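Local structure of thermostable carboxypeptidase 1 (Pyrococcus furiosus, 1KA2) at residues 19-24 with 284-289; 182-187 with 359-364; 203-208 with 331-336. The protein removes amino acids one after another from the C-terminus of peptides, using a metal ion, with broad specificity that excludes proline, glycine, aspartate and glutamate. All blocks are in the same frame, centred on the assembly; numbering follows the deposited sequence.

Starting from the N terminus, helix 8-36 supplies residues 19-24, and contact 1 closes a long loop when the chain returns at 284-289, joining that helix to the loop after helix 261-278. Contact 2 starts inside that loop, on helix 169-192, and ends beyond it, packing this helix on helix 359-375, so the two cross. Contact 3 opens at 203-208, in the loop that follows helix 169-192, and closes at 331-336, tying the loop before helix 209-223 to the start of helix 335-342; it is enclosed by contact 2 and crosses contact 1. Contact 1 lies across the chain's centre from the other two, while contacts 2 and 3 have centres about 29 Å apart.

Contact 1: 19-24 with 284-289; sequences RIWAIG and FMFTPI
Trp21 lays one face of its indole over Phe286, which meets it with the CD2-CE2 edge of its ring. This is an edge-to-face (T-shaped) pair: the Phe286 ring and the six-membered ring of Trp21 have centroids 5.0 Å apart and planes at 86°. The closest atoms are Trp21 CH2 and Phe286 CE2, at 3.7 Å. Further along the same indole face the backbone takes over, for Phe286 CA stands 4.0 Å above the centroid of the Trp21 five-membered ring in a CH-pi contact, only 9° off the ring normal. Both halves of the indole therefore rest on one residue. The first torsion of Trp21 brings this about: CG is anti to the backbone N (chi1 174°), which carries the ring out from the helix toward 284-289.

Phe286 sits within a type II beta turn from Phe284 to Thr287. Phe284 O closes it by accepting from Thr287 N at 2.9 Å and also from Thr287 OG1 at 2.5 Å, so two bonds grip this carbonyl. Met285 CG lies 3.6 Å above one face of the Phe286 ring, Arg18 makes a cation-pi contact with that ring, and Val48 of the second subunit packs on Phe286. With an alanine at Trp21, the ring edge and CA of Phe286 would probably lose their aromatic partner, opening a gap between helix and turn. The arrangement is a T-shaped aromatic pair joining the N-terminal helix 8-36 to a type II turn at the dimer interface of this homodimeric M32 peptidase.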
loop_
_atom_site.group_PDB
_atom_site.type_symbol
_atom_site.label_atom_id
_atom_site.label_comp_id
_atom_site.label_asym_id
_atom_site.label_seq_id
_atom_site.Cartn_x
_atom_site.Cartn_y
_atom_site.Cartn_z
ATOM N N ARG A 19 -12.280 -12.513 6.899
ATOM C CA ARG A 19 -10.855 -12.652 7.201
ATOM C C ARG A 19 -10.092 -12.976 5.932
ATOM O O ARG A 19 -9.050 -12.405 5.649
ATOM C CB ARG A 19 -10.600 -13.785 8.202
ATOM C CG ARG A 19 -10.570 -13.373 9.633
ATOM C CD ARG A 19 -10.065 -14.486 10.509
ATOM N NE ARG A 19 -9.962 -14.023 11.890
ATOM C CZ ARG A 19 -9.550 -14.761 12.904
ATOM N NH1 ARG A 19 -9.196 -16.014 12.706
ATOM N NH2 ARG A 19 -9.482 -14.233 14.113
ATOM N N ILE A 20 -10.612 -13.940 5.193
ATOM C CA ILE A 20 -9.986 -14.343 3.954
ATOM C C ILE A 20 -10.003 -13.121 3.041
ATOM O O ILE A 20 -8.998 -12.794 2.409
ATOM C CB ILE A 20 -10.746 -15.514 3.297
ATOM C CG1 ILE A 20 -10.630 -16.762 4.178
ATOM C CG2 ILE A 20 -10.195 -15.762 1.919
ATOM C CD1 ILE A 20 -11.373 -18.000 3.615
ATOM N N TRP A 21 -11.147 -12.439 2.988
ATOM C CA TRP A 21 -11.267 -11.252 2.157
ATOM C C TRP A 21 -10.247 -10.186 2.571
ATOM O O TRP A 21 -9.639 -9.539 1.721
ATOM C CB TRP A 21 -12.686 -10.664 2.242
ATOM C CG TRP A 21 -12.815 -9.354 1.502
ATOM C CD1 TRP A 21 -13.111 -9.178 0.179
ATOM C CD2 TRP A 21 -12.547 -8.052 2.029
ATOM N NE1 TRP A 21 -13.036 -7.845 -0.153
ATOM C CE2 TRP A 21 -12.690 -7.129 0.965
ATOM C CE3 TRP A 21 -12.193 -7.572 3.301
ATOM C CZ2 TRP A 21 -12.495 -5.748 1.132
ATOM C CZ3 TRP A 21 -11.993 -6.190 3.470
ATOM C CH2 TRP A 21 -12.144 -5.299 2.385
ATOM N N ALA A 22 -10.051 -10.004 3.872
ATOM C CA ALA A 22 -9.104 -9.003 4.356
ATOM C C ALA A 22 -7.656 -9.285 3.922
ATOM O O ALA A 22 -6.917 -8.365 3.556
ATOM C CB ALA A 22 -9.196 -8.905 5.877
ATOM N N ILE A 23 -7.239 -10.547 3.985
ATOM C CA ILE A 23 -5.890 -10.886 3.555
ATOM C C ILE A 23 -5.763 -10.517 2.073
ATOM O O ILE A 23 -4.737 -9.993 1.649
ATOM C CB ILE A 23 -5.596 -12.394 3.762
ATOM C CG1 ILE A 23 -5.613 -12.715 5.258
ATOM C CG2 ILE A 23 -4.233 -12.763 3.182
ATOM C CD1 ILE A 23 -5.389 -14.183 5.557
ATOM N N GLY A 24 -6.820 -10.763 1.295
ATOM C CA GLY A 24 -6.804 -10.431 -0.127
ATOM C C GLY A 24 -6.713 -8.929 -0.365
ATOM O O GLY A 24 -6.009 -8.457 -1.269
ATOM N N PHE A 284 -22.935 -6.849 -2.025
ATOM C CA PHE A 284 -22.045 -8.019 -2.057
ATOM C C PHE A 284 -20.656 -7.721 -1.454
ATOM O O PHE A 284 -19.761 -8.580 -1.457
ATOM C CB PHE A 284 -21.854 -8.516 -3.506
ATOM C CG PHE A 284 -23.147 -8.790 -4.251
ATOM C CD1 PHE A 284 -24.358 -8.939 -3.571
ATOM C CD2 PHE A 284 -23.146 -8.912 -5.641
ATOM C CE1 PHE A 284 -25.540 -9.203 -4.262
ATOM C CE2 PHE A 284 -24.330 -9.179 -6.346
ATOM C CZ PHE A 284 -25.526 -9.323 -5.658
ATOM N N MET A 285 -20.478 -6.505 -0.941
ATOM C CA MET A 285 -19.206 -6.088 -0.355
ATOM C C MET A 285 -18.711 -7.093 0.691
ATOM O O MET A 285 -19.477 -7.530 1.554
ATOM C CB MET A 285 -19.378 -4.697 0.271
ATOM C CG MET A 285 -18.103 -3.901 0.438
ATOM S SD MET A 285 -18.407 -2.294 1.214
ATOM C CE MET A 285 -18.926 -1.323 -0.201
ATOM N N PHE A 286 -17.429 -7.456 0.612
ATOM C CA PHE A 286 -16.822 -8.424 1.543
ATOM C C PHE A 286 -17.177 -9.896 1.268
ATOM O O PHE A 286 -16.757 -10.784 2.014
ATOM C CB PHE A 286 -17.217 -8.100 2.985
ATOM C CG PHE A 286 -17.054 -6.668 3.337
ATOM C CD1 PHE A 286 -18.159 -5.896 3.668
ATOM C CD2 PHE A 286 -15.796 -6.074 3.303
ATOM C CE1 PHE A 286 -18.013 -4.535 3.963
ATOM C CE2 PHE A 286 -15.640 -4.726 3.593
ATOM C CZ PHE A 286 -16.751 -3.952 3.925
ATOM N N THR A 287 -17.937 -10.151 0.206
ATOM C CA THR A 287 -18.349 -11.514 -0.132
ATOM C C THR A 287 -17.720 -12.005 -1.431
ATOM O O THR A 287 -17.341 -11.212 -2.288
ATOM C CB THR A 287 -19.863 -11.611 -0.324
ATOM O OG1 THR A 287 -20.207 -11.072 -1.603
ATOM C CG2 THR A 287 -20.585 -10.837 0.759
ATOM N N PRO A 288 -17.630 -13.332 -1.602
ATOM C CA PRO A 288 -17.044 -13.925 -2.812
ATOM C C PRO A 288 -17.792 -13.732 -4.137
ATOM O O PRO A 288 -17.278 -14.122 -5.181
ATOM C CB PRO A 288 -16.887 -15.398 -2.435
ATOM C CG PRO A 288 -17.935 -15.612 -1.407
ATOM C CD PRO A 288 -17.882 -14.366 -0.581
ATOM N N ILE A 289 -18.989 -13.145 -4.114
ATOM C CA ILE A 289 -19.721 -12.917 -5.359
ATOM C C ILE A 289 -19.455 -11.538 -5.948
ATOM O O ILE A 289 -19.772 -11.279 -7.111
ATOM C CB ILE A 289 -21.253 -13.102 -5.209
ATOM C CG1 ILE A 289 -21.780 -12.341 -3.993
ATOM C CG2 ILE A 289 -21.587 -14.588 -5.144
ATOM C CD1 ILE A 289 -23.297 -12.475 -3.824
#

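Contact 2: 182-187 with 359-364; sequences KLKPLL and YNFHIL
Phe361 drives the far end of its ring against the backbone and side chains of helix 182-187. Its CZ comes within 3.5 Å of Lys184 CA, and the backbone N of the same lysine lies in the ring plane, at the edge, 3.7 Å from CZ. Lys184 also contributes the aliphatic start of its chain, with CG 3.8 Å from Phe361 CZ; the two side chains cross at about a right angle. Leu187 CD2 approaches Phe361 CE1 obliquely, at 4.1 Å, the two side chains sliding past each other in opposite directions. Leu183 CD2 is a looser neighbour of that CE1, at 4.4 Å.

With CG of Phe361 anti to the carbonyl carbon (chi1 -71°), the ring spans the gap between the helices, whose local axes approach to 11.4 Å at an angle of 133°. The lysine chain bends at chi2 (-54°), and its NZ leads away to a salt bridge with Asp188 on its own helix. Farther out, Leu183 also packs on Phe490 of helix 488-498. Asn360, which precedes the phenylalanine, bonds through OD1 to Thr424 OG1 and through ND2 to Thr427 OG1, fastening helix 359-375 to helix 421-440.

With no polar bond between the two segments, the contact depends on shape fit and apolar burial; Lys184 joins through its backbone and first methylenes, its charge being satisfied by Asp188.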
loop_
_atom_site.group_PDB
_atom_site.type_symbol
_atom_site.label_atom_id
_atom_site.label_comp_id
_atom_site.label_asym_id
_atom_site.label_seq_id
_atom_site.Cartn_x
_atom_site.Cartn_y
_atom_site.Cartn_z
ATOM N N LYS A 182 -12.844 -17.470 -41.530
ATOM C CA LYS A 182 -13.528 -16.221 -41.820
ATOM C C LYS A 182 -12.736 -14.953 -41.527
ATOM O O LYS A 182 -12.866 -13.961 -42.244
ATOM C CB LYS A 182 -14.863 -16.213 -41.074
ATOM C CG LYS A 182 -15.669 -17.464 -41.389
ATOM C CD LYS A 182 -17.052 -17.478 -40.769
ATOM C CE LYS A 182 -17.803 -18.728 -41.217
ATOM N NZ LYS A 182 -19.139 -18.837 -40.583
ATOM N N LEU A 183 -11.906 -14.984 -40.490
ATOM C CA LEU A 183 -11.111 -13.812 -40.130
ATOM C C LEU A 183 -9.813 -13.765 -40.920
ATOM O O LEU A 183 -9.372 -12.705 -41.340
ATOM C CB LEU A 183 -10.794 -13.828 -38.631
ATOM C CG LEU A 183 -10.628 -12.496 -37.892
ATOM C CD1 LEU A 183 -10.035 -12.786 -36.523
ATOM C CD2 LEU A 183 -9.732 -11.550 -38.658
ATOM N N LYS A 184 -9.201 -14.923 -41.125
ATOM C CA LYS A 184 -7.937 -15.003 -41.859
ATOM C C LYS A 184 -8.020 -14.346 -43.241
ATOM O O LYS A 184 -7.208 -13.479 -43.579
ATOM C CB LYS A 184 -7.503 -16.470 -42.015
ATOM C CG LYS A 184 -5.993 -16.696 -41.938
ATOM C CD LYS A 184 -5.230 -15.817 -42.921
ATOM C CE LYS A 184 -3.722 -16.017 -42.805
ATOM N NZ LYS A 184 -2.968 -15.039 -43.637
ATOM N N PRO A 185 -9.002 -14.754 -44.063
ATOM C CA PRO A 185 -9.107 -14.147 -45.393
ATOM C C PRO A 185 -9.291 -12.633 -45.318
ATOM O O PRO A 185 -8.659 -11.881 -46.067
ATOM C CB PRO A 185 -10.305 -14.868 -46.006
ATOM C CG PRO A 185 -11.157 -15.181 -44.811
ATOM C CD PRO A 185 -10.135 -15.658 -43.806
ATOM N N LEU A 186 -10.145 -12.192 -44.398
ATOM C CA LEU A 186 -10.407 -10.768 -44.221
ATOM C C LEU A 186 -9.082 -10.045 -44.028
ATOM O O LEU A 186 -8.880 -8.946 -44.545
ATOM C CB LEU A 186 -11.315 -10.542 -43.008
ATOM C CG LEU A 186 -12.281 -9.357 -43.098
ATOM C CD1 LEU A 186 -13.048 -9.223 -41.795
ATOM C CD2 LEU A 186 -11.514 -8.080 -43.403
ATOM N N LEU A 187 -8.178 -10.669 -43.280
ATOM C CA LEU A 187 -6.865 -10.083 -43.042
ATOM C C LEU A 187 -6.126 -9.940 -44.368
ATOM O O LEU A 187 -5.678 -8.851 -44.723
ATOM C CB LEU A 187 -6.039 -10.958 -42.094
ATOM C CG LEU A 187 -4.573 -10.539 -41.931
ATOM C CD1 LEU A 187 -4.490 -9.142 -41.321
ATOM C CD2 LEU A 187 -3.850 -11.549 -41.059
ATOM N N TYR A 359 -3.877 -9.749 -33.883
ATOM C CA TYR A 359 -3.735 -10.199 -32.489
ATOM C C TYR A 359 -4.162 -11.637 -32.194
ATOM O O TYR A 359 -3.376 -12.442 -31.677
ATOM C CB TYR A 359 -4.515 -9.280 -31.537
ATOM C CG TYR A 359 -4.301 -9.594 -30.066
ATOM C CD1 TYR A 359 -3.149 -9.173 -29.400
ATOM C CD2 TYR A 359 -5.241 -10.320 -29.349
ATOM C CE1 TYR A 359 -2.939 -9.467 -28.048
ATOM C CE2 TYR A 359 -5.044 -10.626 -28.003
ATOM C CZ TYR A 359 -3.893 -10.197 -27.359
ATOM O OH TYR A 359 -3.707 -10.496 -26.033
ATOM N N ASN A 360 -5.412 -11.959 -32.501
ATOM C CA ASN A 360 -5.902 -13.294 -32.213
ATOM C C ASN A 360 -5.137 -14.469 -32.851
ATOM O O ASN A 360 -5.278 -15.611 -32.412
ATOM C CB ASN A 360 -7.397 -13.362 -32.526
ATOM C CG ASN A 360 -8.231 -12.605 -31.497
ATOM O OD1 ASN A 360 -8.034 -12.770 -30.294
ATOM N ND2 ASN A 360 -9.162 -11.783 -31.962
ATOM N N PHE A 361 -4.306 -14.202 -33.856
ATOM C CA PHE A 361 -3.557 -15.289 -34.474
ATOM C C PHE A 361 -2.352 -15.631 -33.590
ATOM O O PHE A 361 -1.834 -16.752 -33.610
ATOM C CB PHE A 361 -3.151 -14.918 -35.912
ATOM C CG PHE A 361 -4.319 -14.892 -36.879
ATOM C CD1 PHE A 361 -4.831 -13.688 -37.356
ATOM C CD2 PHE A 361 -4.923 -16.075 -37.287
ATOM C CE1 PHE A 361 -5.926 -13.659 -38.225
ATOM C CE2 PHE A 361 -6.022 -16.060 -38.159
ATOM C CZ PHE A 361 -6.524 -14.845 -38.629
ATOM N N HIS A 362 -1.933 -14.660 -32.787
ATOM C CA HIS A 362 -0.829 -14.868 -31.854
ATOM C C HIS A 362 -1.339 -15.799 -30.760
ATOM O O HIS A 362 -0.602 -16.637 -30.246
ATOM C CB HIS A 362 -0.398 -13.531 -31.250
ATOM C CG HIS A 362 0.334 -12.651 -32.209
ATOM N ND1 HIS A 362 1.709 -12.649 -32.315
ATOM C CD2 HIS A 362 -0.116 -11.750 -33.113
ATOM C CE1 HIS A 362 2.075 -11.780 -33.239
ATOM N NE2 HIS A 362 0.986 -11.220 -33.739
ATOM N N ILE A 363 -2.613 -15.664 -30.417
ATOM C CA ILE A 363 -3.197 -16.514 -29.380
ATOM C C ILE A 363 -3.490 -17.939 -29.887
ATOM O O ILE A 363 -3.286 -18.921 -29.164
ATOM C CB ILE A 363 -4.498 -15.886 -28.828
ATOM C CG1 ILE A 363 -4.227 -14.454 -28.343
ATOM C CG2 ILE A 363 -5.039 -16.738 -27.700
ATOM C CD1 ILE A 363 -3.257 -14.353 -27.158
ATOM N N LEU A 364 -3.976 -18.047 -31.125
ATOM C CA LEU A 364 -4.274 -19.357 -31.723
ATOM C C LEU A 364 -3.028 -20.247 -31.727
ATOM O O LEU A 364 -3.086 -21.402 -31.331
ATOM C CB LEU A 364 -4.801 -19.178 -33.156
ATOM C CG LEU A 364 -4.746 -20.369 -34.129
ATOM C CD1 LEU A 364 -5.368 -21.600 -33.501
ATOM C CD2 LEU A 364 -5.474 -19.994 -35.424
#

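Contact 3: 203-208 with 331-336; sequences EKEKYE and SNYTPE
Neither segment is regular where they meet: 203-208 runs as a loop in the link from helix 169-192 to helix 209-223, while residues 331-334 form a loop or turn leading into helix 335-342. The backbones stay well apart, with the nearest CA atoms, those of Glu205 and Asn332, 10.9 Å from each other, so two long side chains must bridge the distance.

Tyr333 and Glu205 reach out from opposite directions. Tyr333 OH donates to the anti lone pair of Glu205 OE2, the one away from the other carboxylate oxygen, at an OH to OE2 distance of 2.6 Å. OE2 lies in the plane of the Tyr333 ring, at its edge, while the carboxylate itself is turned 72° from the ring. Glu205 gets there by bending its chain at chi2 (-61°).

The next residue, Thr334, is the N-cap of helix 335-342, its OG1 accepting a weak capping bond from Glu336 N at 3.2 Å. The backbone N of Thr334 in turn bonds to Asp337 OD1 within that helix. Tyr333 immediately precedes the N-cap residue, and its backbone O accepts from Tyr320 OH on helix 313-326.

On the flank of the first loop, Glu203 OE1 forms a salt bridge with Arg346 NH2, a second polar tie from this loop, here to the chain just beyond helix 335-342.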
loop_
_atom_site.group_PDB
_atom_site.type_symbol
_atom_site.label_atom_id
_atom_site.label_comp_id
_atom_site.label_asym_id
_atom_site.label_seq_id
_atom_site.Cartn_x
_atom_site.Cartn_y
_atom_site.Cartn_z
ATOM N N GLU A 203 4.008 7.374 -34.993
ATOM C CA GLU A 203 4.651 6.391 -34.128
ATOM C C GLU A 203 6.013 6.891 -33.667
ATOM O O GLU A 203 6.508 6.477 -32.616
ATOM C CB GLU A 203 4.870 5.067 -34.860
ATOM C CG GLU A 203 3.625 4.390 -35.368
ATOM C CD GLU A 203 3.892 2.955 -35.774
ATOM O OE1 GLU A 203 2.976 2.320 -36.334
ATOM O OE2 GLU A 203 5.014 2.458 -35.522
ATOM N N LYS A 204 6.620 7.772 -34.453
ATOM C CA LYS A 204 7.945 8.289 -34.122
ATOM C C LYS A 204 7.925 9.593 -33.342
ATOM O O LYS A 204 8.917 9.974 -32.723
ATOM C CB LYS A 204 8.769 8.454 -35.400
ATOM C CG LYS A 204 9.074 7.124 -36.094
ATOM C CD LYS A 204 9.837 7.301 -37.405
ATOM C CE LYS A 204 10.122 5.943 -38.043
ATOM N NZ LYS A 204 10.765 6.062 -39.377
ATOM N N GLU A 205 6.790 10.272 -33.352
ATOM C CA GLU A 205 6.689 11.526 -32.634
ATOM C C GLU A 205 6.930 11.331 -31.132
ATOM O O GLU A 205 6.246 10.545 -30.476
ATOM C CB GLU A 205 5.318 12.158 -32.883
ATOM C CG GLU A 205 5.022 12.488 -34.359
ATOM C CD GLU A 205 5.999 13.492 -34.976
ATOM O OE1 GLU A 205 6.818 14.077 -34.241
ATOM O OE2 GLU A 205 5.945 13.704 -36.212
ATOM N N LYS A 206 7.923 12.039 -30.605
ATOM C CA LYS A 206 8.259 11.978 -29.189
ATOM C C LYS A 206 7.426 12.984 -28.400
ATOM O O LYS A 206 6.948 13.968 -28.950
ATOM C CB LYS A 206 9.736 12.304 -28.976
ATOM C CG LYS A 206 10.710 11.260 -29.478
ATOM C CD LYS A 206 12.142 11.645 -29.113
ATOM C CE LYS A 206 13.145 10.559 -29.504
ATOM N NZ LYS A 206 13.077 10.199 -30.952
ATOM N N TYR A 207 7.254 12.728 -27.108
ATOM C CA TYR A 207 6.502 13.634 -26.249
ATOM C C TYR A 207 7.089 13.618 -24.847
ATOM O O TYR A 207 7.776 12.670 -24.469
ATOM C CB TYR A 207 5.026 13.228 -26.193
ATOM C CG TYR A 207 4.761 11.884 -25.547
ATOM C CD1 TYR A 207 4.792 11.731 -24.163
ATOM C CD2 TYR A 207 4.502 10.757 -26.328
ATOM C CE1 TYR A 207 4.572 10.485 -23.573
ATOM C CE2 TYR A 207 4.285 9.516 -25.752
ATOM C CZ TYR A 207 4.323 9.381 -24.377
ATOM O OH TYR A 207 4.149 8.138 -23.811
ATOM N N GLU A 208 6.840 14.679 -24.084
ATOM C CA GLU A 208 7.324 14.745 -22.710
ATOM C C GLU A 208 6.201 14.211 -21.817
ATOM O O GLU A 208 5.031 14.533 -22.027
ATOM C CB GLU A 208 7.683 16.188 -22.338
ATOM C CG GLU A 208 8.797 16.768 -23.202
ATOM C CD GLU A 208 9.368 18.053 -22.640
ATOM O OE1 GLU A 208 8.596 19.019 -22.440
ATOM O OE2 GLU A 208 10.596 18.094 -22.400
ATOM N N SER A 331 0.369 19.727 -34.715
ATOM C CA SER A 331 0.002 20.778 -35.665
ATOM C C SER A 331 0.340 20.401 -37.110
ATOM O O SER A 331 0.279 21.227 -38.014
ATOM C CB SER A 331 0.655 22.124 -35.281
ATOM O OG SER A 331 2.013 21.990 -34.885
ATOM N N ASN A 332 0.688 19.138 -37.317
ATOM C CA ASN A 332 1.037 18.650 -38.639
ATOM C C ASN A 332 0.142 17.486 -39.042
ATOM O O ASN A 332 0.312 16.920 -40.122
ATOM C CB ASN A 332 2.500 18.193 -38.661
ATOM C CG ASN A 332 3.468 19.335 -38.490
ATOM O OD1 ASN A 332 3.536 20.229 -39.333
ATOM N ND2 ASN A 332 4.225 19.318 -37.397
ATOM N N TYR A 333 -0.789 17.109 -38.168
ATOM C CA TYR A 333 -1.686 16.005 -38.481
ATOM C C TYR A 333 -3.163 16.344 -38.332
ATOM O O TYR A 333 -3.544 17.241 -37.573
ATOM C CB TYR A 333 -1.358 14.775 -37.624
ATOM C CG TYR A 333 0.084 14.342 -37.692
ATOM C CD1 TYR A 333 1.045 14.930 -36.867
ATOM C CD2 TYR A 333 0.497 13.361 -38.597
ATOM C CE1 TYR A 333 2.387 14.551 -36.939
ATOM C CE2 TYR A 333 1.839 12.976 -38.677
ATOM C CZ TYR A 333 2.774 13.573 -37.845
ATOM O OH TYR A 333 4.086 13.179 -37.907
ATOM N N THR A 334 -3.993 15.607 -39.064
ATOM C CA THR A 334 -5.439 15.812 -39.030
ATOM C C THR A 334 -6.086 14.668 -38.254
ATOM O O THR A 334 -5.427 13.675 -37.936
ATOM C CB THR A 334 -6.025 15.787 -40.441
ATOM O OG1 THR A 334 -6.152 14.425 -40.870
ATOM C CG2 THR A 334 -5.104 16.526 -41.398
ATOM N N PRO A 335 -7.382 14.794 -37.931
ATOM C CA PRO A 335 -8.074 13.733 -37.193
ATOM C C PRO A 335 -8.113 12.387 -37.929
ATOM O O PRO A 335 -8.231 11.333 -37.293
ATOM C CB PRO A 335 -9.471 14.322 -36.946
ATOM C CG PRO A 335 -9.601 15.388 -37.985
ATOM C CD PRO A 335 -8.234 15.988 -38.039
ATOM N N GLU A 336 -8.021 12.420 -39.260
ATOM C CA GLU A 336 -8.014 11.180 -40.044
ATOM C C GLU A 336 -6.648 10.536 -39.845
ATOM O O GLU A 336 -6.521 9.315 -39.794
ATOM C CB GLU A 336 -8.237 11.456 -41.539
ATOM C CG GLU A 336 -9.620 11.065 -42.067
ATOM C CD GLU A 336 -9.891 9.561 -42.028
ATOM O OE1 GLU A 336 -9.125 8.790 -42.647
ATOM O OE2 GLU A 336 -10.883 9.149 -41.386
#